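Local coordinates for protein Ent-copalyl diphosphate synthase (Streptomyces platensis, PDB 5BP8) that is a predominantly alpha-helical protein of the terpene cyclase family, with a C-terminal region related to that of the squalene-hopene cyclases, at residues A430-T435 / Q457-T462; A265-S270 / P503-R508; D306-A311 / S348-A353; A10-L15 / S274-E279. One frame throughout, in Å; residues are numbered along the deposited sequence. Where two conformers were deposited one is given.

Contact 1. Residues A430-T435 / Q457-T462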
loop_
_atom_site.group_PDB
_atom_site.type_symbol
_atom_site.label_atom_id
_atom_site.label_comp_id
_atom_site.label_asym_id
_atom_site.label_seq_id
_atom_site.Cartn_x
_atom_site.Cartn_y
_atom_site.Cartn_z
ATOM N N ALA A 430 22.984 -13.605 -2.108
ATOM C CA ALA A 430 24.159 -13.027 -1.481
ATOM C C ALA A 430 23.817 -11.715 -0.749
ATOM O O ALA A 430 24.323 -11.460 0.350
ATOM C CB ALA A 430 25.242 -12.781 -2.508
ATOM N N TRP A 431 23.003 -10.885 -1.395
ATOM C CA TRP A 431 22.542 -9.626 -0.805
ATOM C C TRP A 431 21.713 -9.879 0.445
ATOM O O TRP A 431 21.846 -9.177 1.466
ATOM C CB TRP A 431 21.763 -8.828 -1.847
ATOM C CG TRP A 431 21.183 -7.556 -1.350
ATOM C CD1 TRP A 431 21.819 -6.364 -1.228
ATOM C CD2 TRP A 431 19.838 -7.341 -0.915
ATOM N NE1 TRP A 431 20.947 -5.397 -0.763
ATOM C CE2 TRP A 431 19.732 -5.975 -0.542
ATOM C CE3 TRP A 431 18.716 -8.156 -0.805
ATOM C CZ2 TRP A 431 18.539 -5.415 -0.075
ATOM C CZ3 TRP A 431 17.530 -7.594 -0.343
ATOM C CH2 TRP A 431 17.456 -6.239 0.008
ATOM N N ALA A 432 20.872 -10.896 0.390
ATOM C CA ALA A 432 20.139 -11.304 1.562
ATOM C C ALA A 432 21.062 -11.669 2.712
ATOM O O ALA A 432 20.865 -11.219 3.826
ATOM C CB ALA A 432 19.177 -12.446 1.244
ATOM N N LEU A 433 22.106 -12.463 2.463
ATOM C CA LEU A 433 22.968 -12.873 3.558
ATOM C C LEU A 433 23.683 -11.657 4.135
ATOM O O LEU A 433 23.883 -11.545 5.341
ATOM C CB LEU A 433 24.006 -13.910 3.077
ATOM C CG LEU A 433 23.468 -15.233 2.553
ATOM C CD1 LEU A 433 24.601 -16.111 2.048
ATOM C CD2 LEU A 433 22.702 -15.957 3.640
ATOM N N ALA A 434 24.066 -10.746 3.253
ATOM C CA ALA A 434 24.857 -9.592 3.630
ATOM C C ALA A 434 24.059 -8.570 4.428
ATOM O O ALA A 434 24.644 -7.779 5.164
ATOM C CB ALA A 434 25.409 -8.933 2.389
ATOM N N THR A 435 22.746 -8.568 4.257
ATOM C CA THR A 435 21.893 -7.548 4.889
ATOM C C THR A 435 21.144 -8.029 6.122
ATOM O O THR A 435 20.436 -7.238 6.770
ATOM C CB THR A 435 20.851 -7.018 3.889
ATOM O OG1 THR A 435 20.104 -8.102 3.338
ATOM C CG2 THR A 435 21.510 -6.207 2.780
ATOM N N GLN A 457 11.782 -16.818 2.557
ATOM C CA GLN A 457 11.237 -17.412 1.332
ATOM C C GLN A 457 12.234 -17.418 0.193
ATOM O O GLN A 457 12.401 -18.450 -0.467
ATOM C CB GLN A 457 10.011 -16.673 0.838
ATOM C CG GLN A 457 8.793 -16.845 1.706
ATOM C CD GLN A 457 7.571 -16.207 1.081
ATOM O OE1 GLN A 457 7.270 -16.439 -0.101
ATOM N NE2 GLN A 457 6.850 -15.408 1.875
ATOM N N LEU A 458 12.884 -16.275 -0.045
ATOM C CA LEU A 458 13.888 -16.160 -1.096
ATOM C C LEU A 458 14.965 -17.211 -0.913
ATOM O O LEU A 458 15.305 -17.936 -1.862
ATOM C CB LEU A 458 14.520 -14.764 -1.110
ATOM C CG LEU A 458 15.645 -14.505 -2.118
ATOM C CD1 LEU A 458 15.269 -14.956 -3.515
ATOM C CD2 LEU A 458 16.043 -13.032 -2.149
ATOM N N LEU A 459 15.526 -17.283 0.301
ATOM C CA LEU A 459 16.631 -18.197 0.572
ATOM C C LEU A 459 16.224 -19.663 0.438
ATOM O O LEU A 459 16.958 -20.458 -0.174
ATOM C CB LEU A 459 17.217 -17.940 1.960
ATOM C CG LEU A 459 17.949 -16.606 2.153
ATOM C CD1 LEU A 459 18.283 -16.397 3.625
ATOM C CD2 LEU A 459 19.215 -16.527 1.317
HETATM N N MSE A 460 15.066 -20.017 0.983
HETATM C CA MSE A 460 14.599 -21.413 0.924
HETATM C C MSE A 460 14.193 -21.820 -0.469
HETATM O O MSE A 460 14.575 -22.921 -0.951
HETATM C CB MSE A 460 13.495 -21.664 1.942
HETATM C CG MSE A 460 13.955 -21.513 3.384
HETATM SE SE MSE A 460 15.317 -22.841 3.912
HETATM C CE MSE A 460 17.005 -22.200 3.191
ATOM N N ARG A 461 13.444 -20.971 -1.160
ATOM C CA ARG A 461 12.926 -21.357 -2.473
ATOM C C ARG A 461 14.000 -21.410 -3.566
ATOM O O ARG A 461 13.808 -22.095 -4.583
ATOM C CB ARG A 461 11.762 -20.477 -2.893
ATOM C CG ARG A 461 10.493 -20.713 -2.067
ATOM C CD ARG A 461 9.459 -19.615 -2.236
ATOM N NE ARG A 461 8.966 -19.449 -3.602
ATOM C CZ ARG A 461 8.096 -18.503 -3.970
ATOM N NH1 ARG A 461 7.600 -17.631 -3.086
ATOM N NH2 ARG A 461 7.726 -18.416 -5.222
ATOM N N THR A 462 15.128 -20.730 -3.359
ATOM C CA THR A 462 16.180 -20.676 -4.378
ATOM C C THR A 462 17.385 -21.512 -3.993
ATOM O O THR A 462 18.420 -21.434 -4.641
ATOM C CB THR A 462 16.631 -19.228 -4.660
ATOM O OG1 THR A 462 17.234 -18.652 -3.494
ATOM C CG2 THR A 462 15.463 -18.393 -5.134
#

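Contact 2. Residues A265-S270 / P503-R508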
loop_
_atom_site.group_PDB
_atom_site.type_symbol
_atom_site.label_atom_id
_atom_site.label_comp_id
_atom_site.label_asym_id
_atom_site.label_seq_id
_atom_site.Cartn_x
_atom_site.Cartn_y
_atom_site.Cartn_z
ATOM N N ALA A 265 -5.513 -12.804 -3.869
ATOM C CA ALA A 265 -4.448 -13.325 -4.742
ATOM C C ALA A 265 -3.124 -13.509 -4.010
ATOM O O ALA A 265 -2.432 -14.519 -4.177
ATOM C CB ALA A 265 -4.254 -12.403 -5.921
ATOM N N TRP A 266 -2.756 -12.514 -3.206
ATOM C CA TRP A 266 -1.485 -12.583 -2.491
ATOM C C TRP A 266 -1.498 -13.713 -1.442
ATOM O O TRP A 266 -0.526 -14.463 -1.323
ATOM C CB TRP A 266 -1.095 -11.224 -1.877
ATOM C CG TRP A 266 -0.162 -10.325 -2.779
ATOM C CD1 TRP A 266 1.151 -10.017 -2.531
ATOM C CD2 TRP A 266 -0.490 -9.662 -4.040
ATOM N NE1 TRP A 266 1.650 -9.198 -3.519
ATOM C CE2 TRP A 266 0.678 -8.960 -4.458
ATOM C CE3 TRP A 266 -1.637 -9.617 -4.855
ATOM C CZ2 TRP A 266 0.722 -8.179 -5.651
ATOM C CZ3 TRP A 266 -1.606 -8.789 -6.040
ATOM C CH2 TRP A 266 -0.433 -8.106 -6.423
ATOM N N VAL A 267 -2.606 -13.866 -0.728
ATOM C CA VAL A 267 -2.753 -14.955 0.216
ATOM C C VAL A 267 -2.651 -16.302 -0.503
ATOM O O VAL A 267 -1.883 -17.186 -0.080
ATOM C CB VAL A 267 -4.073 -14.882 1.005
ATOM C CG1 VAL A 267 -4.284 -16.167 1.790
ATOM C CG2 VAL A 267 -4.064 -13.688 1.962
ATOM N N LEU A 268 -3.412 -16.465 -1.587
ATOM C CA LEU A 268 -3.343 -17.711 -2.343
ATOM C C LEU A 268 -1.952 -17.996 -2.915
ATOM O O LEU A 268 -1.472 -19.141 -2.853
ATOM C CB LEU A 268 -4.385 -17.703 -3.457
ATOM C CG LEU A 268 -5.825 -17.861 -2.994
ATOM C CD1 LEU A 268 -6.761 -17.539 -4.135
ATOM C CD2 LEU A 268 -6.027 -19.286 -2.473
ATOM N N ASN A 269 -1.271 -16.978 -3.442
ATOM C CA ASN A 269 0.078 -17.194 -3.989
ATOM C C ASN A 269 1.120 -17.502 -2.931
ATOM O O ASN A 269 2.010 -18.327 -3.148
ATOM C CB ASN A 269 0.542 -16.037 -4.888
ATOM C CG ASN A 269 -0.235 -15.980 -6.197
ATOM O OD1 ASN A 269 -0.654 -17.014 -6.742
ATOM N ND2 ASN A 269 -0.448 -14.770 -6.703
ATOM N N SER A 270 1.001 -16.878 -1.768
ATOM C CA SER A 270 1.882 -17.208 -0.660
ATOM C C SER A 270 1.682 -18.658 -0.217
ATOM O O SER A 270 2.660 -19.387 -0.027
ATOM C CB SER A 270 1.635 -16.256 0.513
ATOM O OG SER A 270 2.147 -14.972 0.196
ATOM N N PRO A 503 -0.925 -4.198 4.793
ATOM C CA PRO A 503 -1.938 -5.224 4.508
ATOM C C PRO A 503 -1.660 -6.445 5.392
ATOM O O PRO A 503 -0.840 -7.343 5.051
ATOM C CB PRO A 503 -1.742 -5.487 3.044
ATOM C CG PRO A 503 -0.243 -5.359 2.852
ATOM C CD PRO A 503 0.194 -4.281 3.846
ATOM N N VAL A 504 -2.320 -6.456 6.541
ATOM C CA VAL A 504 -1.935 -7.320 7.652
ATOM C C VAL A 504 -2.087 -8.814 7.298
ATOM O O VAL A 504 -1.245 -9.623 7.638
ATOM C CB VAL A 504 -2.752 -6.964 8.924
ATOM C CG1 VAL A 504 -2.547 -7.996 10.028
ATOM C CG2 VAL A 504 -2.414 -5.543 9.405
ATOM N N THR A 505 -3.148 -9.159 6.593
ATOM C CA THR A 505 -3.408 -10.570 6.291
ATOM C C THR A 505 -2.401 -11.037 5.244
ATOM O O THR A 505 -1.889 -12.159 5.304
ATOM C CB THR A 505 -4.834 -10.759 5.813
ATOM O OG1 THR A 505 -5.736 -10.279 6.836
ATOM C CG2 THR A 505 -5.119 -12.228 5.504
ATOM N N VAL A 506 -2.093 -10.147 4.311
ATOM C CA VAL A 506 -1.008 -10.388 3.349
ATOM C C VAL A 506 0.311 -10.712 4.052
ATOM O O VAL A 506 1.031 -11.657 3.690
ATOM C CB VAL A 506 -0.892 -9.203 2.354
ATOM C CG1 VAL A 506 0.391 -9.283 1.539
ATOM C CG2 VAL A 506 -2.076 -9.193 1.403
ATOM N N ILE A 507 0.641 -9.933 5.067
ATOM C CA ILE A 507 1.872 -10.166 5.799
ATOM C C ILE A 507 1.818 -11.503 6.569
ATOM O O ILE A 507 2.787 -12.254 6.555
ATOM C CB ILE A 507 2.174 -8.980 6.739
ATOM C CG1 ILE A 507 2.419 -7.706 5.920
ATOM C CG2 ILE A 507 3.398 -9.268 7.605
ATOM C CD1 ILE A 507 2.394 -6.433 6.770
ATOM N N ARG A 508 0.689 -11.790 7.201
ATOM C CA ARG A 508 0.506 -13.041 7.929
ATOM C C ARG A 508 0.710 -14.229 6.988
ATOM O O ARG A 508 1.298 -15.245 7.383
ATOM C CB ARG A 508 -0.860 -13.109 8.619
ATOM C CG ARG A 508 -1.003 -12.091 9.753
ATOM C CD ARG A 508 -2.295 -12.198 10.544
ATOM N NE ARG A 508 -2.176 -13.227 11.568
ATOM C CZ ARG A 508 -2.870 -13.283 12.709
ATOM N NH1 ARG A 508 -3.771 -12.349 13.049
ATOM N NH2 ARG A 508 -2.644 -14.298 13.534
HETATM O O HOH W 1 1.445 -12.445 0.915
#

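Contact 3. Residues D306-A311 / S348-A353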
loop_
_atom_site.group_PDB
_atom_site.type_symbol
_atom_site.label_atom_id
_atom_site.label_comp_id
_atom_site.label_asym_id
_atom_site.label_seq_id
_atom_site.Cartn_x
_atom_site.Cartn_y
_atom_site.Cartn_z
ATOM N N ASP A 306 -5.183 -2.999 -13.165
ATOM C CA ASP A 306 -3.754 -2.845 -13.312
ATOM C C ASP A 306 -3.132 -4.196 -13.534
ATOM O O ASP A 306 -3.667 -5.216 -13.109
ATOM C CB ASP A 306 -3.108 -2.150 -12.088
ATOM C CG ASP A 306 -3.068 -3.038 -10.873
ATOM O OD1 ASP A 306 -4.037 -3.032 -10.077
ATOM O OD2 ASP A 306 -2.052 -3.737 -10.709
ATOM N N SER A 307 -1.970 -4.216 -14.167
ATOM C CA SER A 307 -1.386 -5.486 -14.553
ATOM C C SER A 307 -0.770 -6.274 -13.398
ATOM O O SER A 307 -0.621 -7.492 -13.498
ATOM C CB SER A 307 -0.348 -5.310 -15.659
ATOM O OG SER A 307 0.791 -4.573 -15.260
ATOM N N ASP A 308 -0.399 -5.595 -12.311
ATOM C CA ASP A 308 0.184 -6.304 -11.178
ATOM C C ASP A 308 -0.883 -7.165 -10.530
ATOM O O ASP A 308 -0.695 -8.378 -10.359
ATOM C CB ASP A 308 0.817 -5.327 -10.195
ATOM C CG ASP A 308 1.667 -6.010 -9.128
ATOM O OD1 ASP A 308 2.376 -7.007 -9.452
ATOM O OD2 ASP A 308 1.658 -5.493 -7.957
ATOM N N ASP A 309 -2.014 -6.550 -10.164
ATOM C CA ASP A 309 -3.110 -7.285 -9.623
ATOM C C ASP A 309 -3.640 -8.330 -10.612
ATOM O O ASP A 309 -3.962 -9.455 -10.207
ATOM C CB ASP A 309 -4.239 -6.344 -9.201
ATOM C CG ASP A 309 -3.889 -5.566 -7.958
ATOM O OD1 ASP A 309 -3.621 -6.218 -6.939
ATOM O OD2 ASP A 309 -3.838 -4.312 -8.022
ATOM N N THR A 310 -3.694 -7.962 -11.888
ATOM C CA THR A 310 -4.203 -8.884 -12.917
ATOM C C THR A 310 -3.302 -10.127 -12.978
ATOM O O THR A 310 -3.802 -11.255 -12.952
ATOM C CB THR A 310 -4.295 -8.193 -14.296
ATOM O OG1 THR A 310 -5.256 -7.132 -14.231
ATOM C CG2 THR A 310 -4.768 -9.174 -15.382
ATOM N N ALA A 311 -1.987 -9.910 -13.035
ATOM C CA ALA A 311 -1.011 -11.011 -13.112
ATOM C C ALA A 311 -1.078 -11.880 -11.858
ATOM O O ALA A 311 -1.128 -13.096 -11.946
ATOM C CB ALA A 311 0.387 -10.477 -13.322
ATOM N N SER A 348 7.365 -0.576 -12.921
ATOM C CA SER A 348 7.429 -1.371 -11.720
ATOM C C SER A 348 8.176 -2.685 -11.957
ATOM O O SER A 348 7.820 -3.468 -12.845
ATOM C CB SER A 348 6.021 -1.664 -11.232
ATOM O OG SER A 348 6.031 -2.644 -10.216
ATOM N N THR A 349 9.189 -2.943 -11.144
ATOM C CA THR A 349 9.931 -4.216 -11.216
ATOM C C THR A 349 9.089 -5.363 -10.677
ATOM O O THR A 349 9.041 -6.437 -11.293
ATOM C CB THR A 349 11.254 -4.148 -10.426
ATOM O OG1 THR A 349 10.984 -3.738 -9.070
ATOM C CG2 THR A 349 12.218 -3.165 -11.075
ATOM N N SER A 350 8.360 -5.132 -9.568
ATOM C CA SER A 350 7.533 -6.185 -8.965
ATOM C C SER A 350 6.394 -6.581 -9.918
ATOM O O SER A 350 6.025 -7.749 -9.987
ATOM C CB SER A 350 6.977 -5.778 -7.571
ATOM O OG SER A 350 5.957 -4.820 -7.707
ATOM N N THR A 351 5.840 -5.617 -10.638
ATOM C CA THR A 351 4.774 -5.889 -11.603
ATOM C C THR A 351 5.278 -6.824 -12.718
ATOM O O THR A 351 4.632 -7.819 -13.060
ATOM C CB THR A 351 4.230 -4.588 -12.187
ATOM O OG1 THR A 351 3.653 -3.791 -11.134
ATOM C CG2 THR A 351 3.167 -4.832 -13.282
ATOM N N ASN A 352 6.437 -6.500 -13.266
ATOM C CA ASN A 352 7.029 -7.342 -14.304
ATOM C C ASN A 352 7.372 -8.730 -13.806
ATOM O O ASN A 352 7.125 -9.712 -14.515
ATOM C CB ASN A 352 8.212 -6.644 -14.953
ATOM C CG ASN A 352 7.771 -5.632 -15.995
ATOM O OD1 ASN A 352 7.680 -5.948 -17.206
ATOM N ND2 ASN A 352 7.447 -4.427 -15.548
ATOM N N ALA A 353 7.905 -8.827 -12.581
ATOM C CA ALA A 353 8.055 -10.133 -11.918
ATOM C C ALA A 353 6.753 -10.921 -11.861
ATOM O O ALA A 353 6.730 -12.122 -12.192
ATOM C CB ALA A 353 8.640 -9.978 -10.512
HETATM O O HOH W 2 3.809 -5.758 -6.414
#

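Contact 4. Residues A10-L15 / S274-E279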
loop_
_atom_site.group_PDB
_atom_site.type_symbol
_atom_site.label_atom_id
_atom_site.label_comp_id
_atom_site.label_asym_id
_atom_site.label_seq_id
_atom_site.Cartn_x
_atom_site.Cartn_y
_atom_site.Cartn_z
ATOM N N ALA A 10 -3.031 -26.663 9.601
ATOM C CA ALA A 10 -4.166 -26.094 10.324
ATOM C C ALA A 10 -4.145 -24.574 10.234
ATOM O O ALA A 10 -5.170 -23.936 10.054
ATOM C CB ALA A 10 -4.145 -26.548 11.786
ATOM N N GLU A 11 -2.965 -23.997 10.406
ATOM C CA GLU A 11 -2.795 -22.561 10.240
ATOM C C GLU A 11 -3.194 -22.080 8.854
ATOM O O GLU A 11 -3.826 -21.053 8.730
ATOM C CB GLU A 11 -1.349 -22.183 10.431
ATOM C CG GLU A 11 -0.979 -21.863 11.848
ATOM C CD GLU A 11 0.411 -21.274 11.916
ATOM O OE1 GLU A 11 1.345 -22.079 12.103
ATOM O OE2 GLU A 11 0.566 -20.031 11.726
ATOM N N ALA A 12 -2.787 -22.813 7.817
ATOM C CA ALA A 12 -3.171 -22.480 6.453
ATOM C C ALA A 12 -4.679 -22.481 6.266
ATOM O O ALA A 12 -5.253 -21.567 5.652
ATOM C CB ALA A 12 -2.502 -23.411 5.454
ATOM N N ALA A 13 -5.337 -23.496 6.808
ATOM C CA ALA A 13 -6.777 -23.586 6.698
ATOM C C ALA A 13 -7.483 -22.451 7.450
ATOM O O ALA A 13 -8.481 -21.914 6.993
ATOM C CB ALA A 13 -7.255 -24.939 7.204
ATOM N N ALA A 14 -6.952 -22.082 8.606
ATOM C CA ALA A 14 -7.520 -20.990 9.401
ATOM C C ALA A 14 -7.337 -19.648 8.683
ATOM O O ALA A 14 -8.236 -18.803 8.687
ATOM C CB ALA A 14 -6.861 -20.932 10.778
ATOM N N LEU A 15 -6.178 -19.455 8.067
ATOM C CA LEU A 15 -5.920 -18.215 7.311
ATOM C C LEU A 15 -6.870 -18.098 6.113
ATOM O O LEU A 15 -7.452 -17.038 5.848
ATOM C CB LEU A 15 -4.478 -18.192 6.809
ATOM C CG LEU A 15 -3.996 -16.872 6.209
ATOM C CD1 LEU A 15 -4.027 -15.778 7.280
ATOM C CD2 LEU A 15 -2.602 -17.070 5.652
ATOM N N SER A 274 4.193 -21.982 -0.246
ATOM C CA SER A 274 4.563 -22.513 1.064
ATOM C C SER A 274 4.882 -24.004 1.072
ATOM O O SER A 274 5.572 -24.473 1.968
ATOM C CB SER A 274 3.442 -22.255 2.077
ATOM O OG SER A 274 2.318 -23.082 1.839
ATOM N N GLY A 275 4.339 -24.751 0.118
ATOM C CA GLY A 275 4.474 -26.217 0.169
ATOM C C GLY A 275 3.490 -26.902 1.112
ATOM O O GLY A 275 3.498 -28.126 1.223
ATOM N N LEU A 276 2.625 -26.139 1.789
ATOM C CA LEU A 276 1.585 -26.715 2.642
ATOM C C LEU A 276 0.417 -27.309 1.861
ATOM O O LEU A 276 0.043 -26.812 0.795
ATOM C CB LEU A 276 1.044 -25.662 3.625
ATOM C CG LEU A 276 2.064 -25.159 4.640
ATOM C CD1 LEU A 276 1.507 -23.921 5.352
ATOM C CD2 LEU A 276 2.425 -26.225 5.663
ATOM N N ARG A 277 -0.172 -28.371 2.422
ATOM C CA ARG A 277 -1.374 -28.979 1.874
ATOM C C ARG A 277 -2.590 -28.272 2.443
ATOM O O ARG A 277 -2.681 -28.041 3.639
ATOM C CB ARG A 277 -1.460 -30.483 2.197
ATOM C CG ARG A 277 -0.477 -31.356 1.420
ATOM C CD ARG A 277 -0.718 -32.854 1.651
ATOM N NE ARG A 277 0.096 -33.367 2.758
ATOM C CZ ARG A 277 -0.336 -33.672 3.988
ATOM N NH1 ARG A 277 0.534 -34.124 4.885
ATOM N NH2 ARG A 277 -1.618 -33.541 4.339
ATOM N N TYR A 278 -3.495 -27.890 1.561
ATOM C CA TYR A 278 -4.746 -27.267 1.937
ATOM C C TYR A 278 -5.637 -27.352 0.735
ATOM O O TYR A 278 -5.173 -27.638 -0.381
ATOM C CB TYR A 278 -4.551 -25.784 2.292
ATOM C CG TYR A 278 -3.947 -25.014 1.161
ATOM C CD1 TYR A 278 -4.750 -24.399 0.194
ATOM C CD2 TYR A 278 -2.574 -24.920 1.033
ATOM C CE1 TYR A 278 -4.189 -23.701 -0.858
ATOM C CE2 TYR A 278 -2.004 -24.224 -0.009
ATOM C CZ TYR A 278 -2.810 -23.629 -0.955
ATOM O OH TYR A 278 -2.209 -22.953 -1.981
ATOM N N GLU A 279 -6.915 -27.098 0.973
ATOM C CA GLU A 279 -7.883 -26.910 -0.082
ATOM C C GLU A 279 -8.285 -25.423 -0.099
ATOM O O GLU A 279 -8.814 -24.897 0.898
ATOM C CB GLU A 279 -9.078 -27.822 0.185
ATOM C CG GLU A 279 -10.210 -27.712 -0.817
ATOM C CD GLU A 279 -9.851 -28.233 -2.194
ATOM O OE1 GLU A 279 -8.834 -28.952 -2.338
ATOM O OE2 GLU A 279 -10.612 -27.936 -3.139
#

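Contact 1. Residues A430-T435 / Q457-T462
L459 sends its side chain toward A432 and L433 with CG set beside the backbone N and anti to the carbonyl carbon (chi1 -68°). The second torsion, near 171°, extends CD1 and leaves CD2 as the branch that does the touching. L459 CD2 lies 4.1 Å from A432 CB. Across the interface, L433 CD2 meets L459 CD2, methyl against methyl, at 4.2 Å. A single leucine methyl thus bears on an alanine and a leucine that follow each other on helix 422-435.

No hydrogen bond crosses between the segments; within each, a threonine hydroxyl bonds back to a carbonyl four residues earlier. T435 OG1 donates to W431 O at 2.8 Å, and its CG2 sits 3.6 Å above one face of the W431 indole, toward the rim. In the same way T462, the first residue past helix 449-461, donates from OG1 to L458 O at 2.6 Å. Outside the two segments, A432 O accepts from W442 NE1, while helix 469-484 brings S474 against both L433 and L459.

The two helices run in opposite directions along neighbouring paths, an arrangement consistent with an alpha-alpha barrel, in which 449-461 would be an inner helix and 422-435 an outer one. With only methyl groups meeting, and the nearest CA atoms, of A432 and L459, 7.8 Å apart, the pairing of these segments rests on shape and on burial of apolar surface, with no polar bond to fix its register.

Contact 2. Residues A265-S270 / P503-R508
Apolar packing joins the segments at two points. W266 CB lies 4.0 Å from V506 CG2, and V506 CG1 approaches the indole obliquely. One residue on along helix 260-274 and one back along 504-518, V267 CG2 meets T505 CG2 at 4.0 Å, the side chains slanting across each other. At T505, chi1 of -58° sets OG1 beside the backbone N and so puts CG2 anti to it.

The polar link is indirect. A water 2.7 Å from S270 OG donates to V506 O at 2.9 Å, bridging the serine of one helix to a backbone carbonyl of the other.

Aromatic neighbours take up the indole of W266, whose CB faces the other segment while the ring swings off toward F262 and H354. It meets F262 edge-to-face and H354 with planes nearly perpendicular, and its NE1 makes a weak hydrogen bond to Y404 OH.

The CA atoms of V267 and V506 come within 5.8 Å, a close approach, consistent with the beta-branched side chains. The two helices run in roughly the same direction although far apart in sequence. This is consistent with neighbouring inner helices that close the ring of an alpha-alpha barrel, the fold of squalene-hopene cyclase-like domains.

Contact 3. Residues D306-A311 / S348-A353
S348 OG is gripped by T351, the residue that packs on D308: it accepts from T351 N at 3.0 Å (158° at the hydrogen) and from T351 OG1 at 2.8 Å, and is also hydrogen-bonded to D396 OD1. S348 is the N-cap of helix 349-365, and the first of these is its capping bond. Held by its hydroxyl, T351 lies obliquely across D308, with OG1 3.4 Å from D308 CB. Its methyl CG2 reaches S307 OG at 3.1 Å, a tight fit for a hydroxyl that hydrogen-bonds S339 O.

D306, S307, D308 and D309 spell the DXDD sequence characteristic of class II terpene cyclases, which in relatives lies in the active site. D306 caps helix 307-319, its OD2 accepting from D309 N at 2.9 Å from above the carboxylate plane. The axes of the capped segments 307-311 and 349-353 approach to 8.7 Å at 29°, nearly parallel.

With CG anti to the backbone N (chi1 -169°), the D308 carboxylate lies beside T351, OD1 3.4 Å from T351 CA. OD1 is hydrogen-bonded to H354 ND1, and OD2 accepts from a water at 2.7 Å that also donates to S350 OG, itself bonded to D396 OD2.

Contact 4. Residues A10-L15 / S274-E279
The loop that follows helix 260-274 opens with an ST turn and then lays L276 and Y278 against A12 of the N-terminal helix 7-20. In the turn, S274 OG accepts from L276 N at 3.1 Å, with an angle of 164° at the hydrogen. G275 lies between them with positive phi (80°), the first residue to leave the helical path.

On the facing helix a single methyl does the work. A12 CB touches L276 CD1 at 4.0 Å and, more loosely, Y278 CB at 4.5 Å. The extended backbone from L276 to Y278 brings these alternate residues to the same side, toward the helix, and points R277 away. Y278 offers only the root of its side chain here: with chi1 at 58° the ring leaves A12, and its OH is hydrogen-bonded to H320 NE2. No hydrogen bond joins the two segments, but R277 NH1 forms a salt bridge with E9 OE1, about one turn before A12.

Helix 504-518 completes the packing, with L512 against A12 and A516 against L276. Y278 also rests on L271 and A272 of helix 260-274 and on L16, so the loop lies where helices 7-20, 260-274 and 504-518 come together.

From the N terminus, helix 7-20 supplies the first half of contact 4, which closes on the loop 274-279 after 258 intervening residues. Segment 265-270 of contact 2 falls inside that span and its partner 503-508 far beyond it, so the two cross; they touch where T505 CG2 lies 4.1 Å from L15 CD1. Within the long loop closed by contact 2 nest contact 3, spanning 36 residues, and then contact 1, spanning 21. Contacts 2 and 3 meet through W266; contact 1 stands apart, its centre about 20 Å from that of contact 2. Contact 4 ties helix 7-20 to the loop after helix 260-274, contact 2 that helix to 504-518, and contacts 1 and 3 intervening helices.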